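Long-range contact in pectate lyase 47 (Bacillus sp. TS-47, PDB 1VBL), which probably cleaves pectate by eliminative, calcium-dependent lysis, as a thermostable secreted member of polysaccharide lyase family 1: residues A[242-250]-A[404-412]. Numbering follows the deposited sequence.
Sequences TISYNVFTN and ALVKAKAGA
Lys409 runs alongside the phenol ring of Tyr245. Its CE comes within 3.6 Å of Tyr245 CE1, an oblique approach set by a bend at chi3 (-54°), while its CB rests near CE1 and CD1. Farther out, Leu405 CD2 reaches Tyr245 OH at 4.2 Å. The tyrosine backbone is gripped too: Gly411 N donates a nearly straight hydrogen bond (174°) of 2.8 Å to Tyr245 O, arriving from above the carbonyl plane. Ala410, the first residue past the helix, adds a CA-H...O contact to that oxygen and sets its N at the ring's edge, near its plane. Tyr245 sits at the bend between two successive strands of one coil of the right-handed parallel beta-helix. Here Asn246 points away from 404-412 into the asparagine ladder known from pectate lyases, its OD1 accepting from Asn205 N and its N bonded to Asn277 OD1. Helix 402-409 lies outside the coil, Leu405 on His276 and Val406 on Tyr278. Val247 CG2 packs 4.1 Å from Ala410 CB and 3.5 Å from Gly411 CA, where a CB would strike it and also jam against Ala410 O. With an alanine at Tyr245, Lys409 and Leu405 would probably lose the phenol they rest on, opening a gap, though the backbone bond could persist.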
loop_
_atom_site.group_PDB
_atom_site.type_symbol
_atom_site.label_atom_id
_atom_site.label_comp_id
_atom_site.label_asym_id
_atom_site.label_seq_id
_atom_site.Cartn_x
_atom_site.Cartn_y
_atom_site.Cartn_z
ATOM N N THR A 242 0.390 -1.857 -12.059
ATOM C CA THR A 242 -0.805 -2.689 -12.026
ATOM C C THR A 242 -0.843 -3.426 -10.690
ATOM O O THR A 242 0.101 -4.127 -10.324
ATOM C CB THR A 242 -0.840 -3.715 -13.183
ATOM O OG1 THR A 242 -1.022 -3.026 -14.428
ATOM C CG2 THR A 242 -2.002 -4.700 -12.990
ATOM N N ILE A 243 -1.939 -3.236 -9.962
ATOM C CA ILE A 243 -2.160 -3.852 -8.654
ATOM C C ILE A 243 -3.365 -4.767 -8.836
ATOM O O ILE A 243 -4.504 -4.298 -8.936
ATOM C CB ILE A 243 -2.473 -2.767 -7.602
ATOM C CG1 ILE A 243 -1.280 -1.811 -7.487
ATOM C CG2 ILE A 243 -2.805 -3.406 -6.260
ATOM C CD1 ILE A 243 -1.535 -0.621 -6.590
ATOM N N SER A 244 -3.118 -6.073 -8.868
ATOM C CA SER A 244 -4.200 -7.012 -9.115
ATOM C C SER A 244 -4.265 -8.250 -8.235
ATOM O O SER A 244 -3.246 -8.785 -7.801
ATOM C CB SER A 244 -4.134 -7.461 -10.571
ATOM O OG SER A 244 -2.861 -8.017 -10.856
ATOM N N TYR A 245 -5.490 -8.705 -7.991
ATOM C CA TYR A 245 -5.727 -9.903 -7.203
ATOM C C TYR A 245 -4.996 -9.976 -5.866
ATOM O O TYR A 245 -4.510 -11.039 -5.477
ATOM C CB TYR A 245 -5.383 -11.126 -8.047
ATOM C CG TYR A 245 -6.385 -11.382 -9.151
ATOM C CD1 TYR A 245 -7.580 -12.042 -8.882
ATOM C CD2 TYR A 245 -6.147 -10.951 -10.454
ATOM C CE1 TYR A 245 -8.518 -12.271 -9.887
ATOM C CE2 TYR A 245 -7.083 -11.174 -11.472
ATOM C CZ TYR A 245 -8.264 -11.835 -11.176
ATOM O OH TYR A 245 -9.200 -12.071 -12.157
ATOM N N ASN A 246 -4.929 -8.849 -5.165
ATOM C CA ASN A 246 -4.285 -8.798 -3.856
ATOM C C ASN A 246 -5.355 -8.708 -2.784
ATOM O O ASN A 246 -6.488 -8.304 -3.047
ATOM C CB ASN A 246 -3.396 -7.556 -3.725
ATOM C CG ASN A 246 -2.260 -7.544 -4.715
ATOM O OD1 ASN A 246 -1.298 -8.309 -4.588
ATOM N ND2 ASN A 246 -2.361 -6.678 -5.718
ATOM N N VAL A 247 -4.993 -9.097 -1.570
ATOM C CA VAL A 247 -5.904 -8.990 -0.447
ATOM C C VAL A 247 -5.304 -7.917 0.456
ATOM O O VAL A 247 -4.108 -7.940 0.734
ATOM C CB VAL A 247 -6.000 -10.306 0.364
ATOM C CG1 VAL A 247 -6.738 -10.045 1.677
ATOM C CG2 VAL A 247 -6.743 -11.371 -0.436
ATOM N N PHE A 248 -6.129 -6.961 0.868
ATOM C CA PHE A 248 -5.707 -5.903 1.777
ATOM C C PHE A 248 -6.694 -6.006 2.929
ATOM O O PHE A 248 -7.883 -5.743 2.762
ATOM C CB PHE A 248 -5.821 -4.521 1.126
ATOM C CG PHE A 248 -4.957 -4.348 -0.084
ATOM C CD1 PHE A 248 -5.456 -4.618 -1.355
ATOM C CD2 PHE A 248 -3.637 -3.926 0.045
ATOM C CE1 PHE A 248 -4.649 -4.469 -2.487
ATOM C CE2 PHE A 248 -2.823 -3.774 -1.077
ATOM C CZ PHE A 248 -3.329 -4.046 -2.345
ATOM N N THR A 249 -6.209 -6.400 4.100
ATOM C CA THR A 249 -7.098 -6.560 5.234
ATOM C C THR A 249 -6.440 -6.147 6.543
ATOM O O THR A 249 -5.208 -6.074 6.638
ATOM C CB THR A 249 -7.568 -8.041 5.329
ATOM O OG1 THR A 249 -8.614 -8.162 6.301
ATOM C CG2 THR A 249 -6.406 -8.940 5.729
ATOM N N ASN A 250 -7.276 -5.865 7.539
ATOM C CA ASN A 250 -6.826 -5.476 8.875
ATOM C C ASN A 250 -5.672 -4.486 8.825
ATOM O O ASN A 250 -4.551 -4.783 9.249
ATOM C CB ASN A 250 -6.411 -6.719 9.667
ATOM C CG ASN A 250 -7.535 -7.736 9.782
ATOM O OD1 ASN A 250 -8.709 -7.374 9.842
ATOM N ND2 ASN A 250 -7.177 -9.013 9.829
ATOM N N ALA A 404 -17.672 -13.365 -5.582
ATOM C CA ALA A 404 -17.292 -14.772 -5.653
ATOM C C ALA A 404 -15.907 -14.941 -6.272
ATOM O O ALA A 404 -15.073 -15.687 -5.761
ATOM C CB ALA A 404 -18.330 -15.551 -6.459
ATOM N N LEU A 405 -15.665 -14.238 -7.372
ATOM C CA LEU A 405 -14.387 -14.315 -8.064
ATOM C C LEU A 405 -13.210 -13.828 -7.217
ATOM O O LEU A 405 -12.201 -14.525 -7.075
ATOM C CB LEU A 405 -14.445 -13.494 -9.355
ATOM C CG LEU A 405 -13.146 -13.475 -10.157
ATOM C CD1 LEU A 405 -12.811 -14.895 -10.604
ATOM C CD2 LEU A 405 -13.290 -12.556 -11.359
ATOM N N VAL A 406 -13.340 -12.629 -6.661
ATOM C CA VAL A 406 -12.279 -12.046 -5.849
ATOM C C VAL A 406 -12.028 -12.851 -4.577
ATOM O O VAL A 406 -10.880 -13.094 -4.211
ATOM C CB VAL A 406 -12.608 -10.576 -5.489
ATOM C CG1 VAL A 406 -11.557 -10.014 -4.533
ATOM C CG2 VAL A 406 -12.651 -9.734 -6.761
ATOM N N LYS A 407 -13.091 -13.277 -3.904
ATOM C CA LYS A 407 -12.909 -14.056 -2.685
ATOM C C LYS A 407 -12.175 -15.364 -2.973
ATOM O O LYS A 407 -11.377 -15.837 -2.160
ATOM C CB LYS A 407 -14.264 -14.338 -2.023
ATOM C CG LYS A 407 -14.874 -13.100 -1.376
ATOM C CD LYS A 407 -16.087 -13.419 -0.516
ATOM C CE LYS A 407 -17.307 -13.741 -1.352
ATOM N NZ LYS A 407 -18.535 -13.787 -0.512
ATOM N N ALA A 408 -12.420 -15.928 -4.148
ATOM C CA ALA A 408 -11.796 -17.190 -4.525
ATOM C C ALA A 408 -10.372 -17.099 -5.065
ATOM O O ALA A 408 -9.557 -17.983 -4.796
ATOM C CB ALA A 408 -12.679 -17.914 -5.543
ATOM N N LYS A 409 -10.062 -16.039 -5.806
ATOM C CA LYS A 409 -8.741 -15.918 -6.420
ATOM C C LYS A 409 -7.764 -14.863 -5.909
ATOM O O LYS A 409 -6.570 -14.942 -6.198
ATOM C CB LYS A 409 -8.901 -15.728 -7.930
ATOM C CG LYS A 409 -9.831 -16.739 -8.590
ATOM C CD LYS A 409 -9.532 -16.883 -10.077
ATOM C CE LYS A 409 -9.566 -15.546 -10.807
ATOM N NZ LYS A 409 -9.235 -15.697 -12.256
ATOM N N ALA A 410 -8.242 -13.876 -5.164
ATOM C CA ALA A 410 -7.343 -12.840 -4.671
ATOM C C ALA A 410 -6.481 -13.310 -3.503
ATOM O O ALA A 410 -6.888 -14.168 -2.718
ATOM C CB ALA A 410 -8.144 -11.606 -4.255
ATOM N N GLY A 411 -5.277 -12.754 -3.409
ATOM C CA GLY A 411 -4.398 -13.085 -2.303
ATOM C C GLY A 411 -3.301 -14.105 -2.518
ATOM O O GLY A 411 -3.305 -14.876 -3.483
ATOM N N ALA A 412 -2.349 -14.099 -1.592
ATOM C CA ALA A 412 -1.231 -15.028 -1.636
ATOM C C ALA A 412 -1.762 -16.449 -1.463
ATOM O O ALA A 412 -2.731 -16.682 -0.728
ATOM C CB ALA A 412 -0.230 -14.694 -0.533
#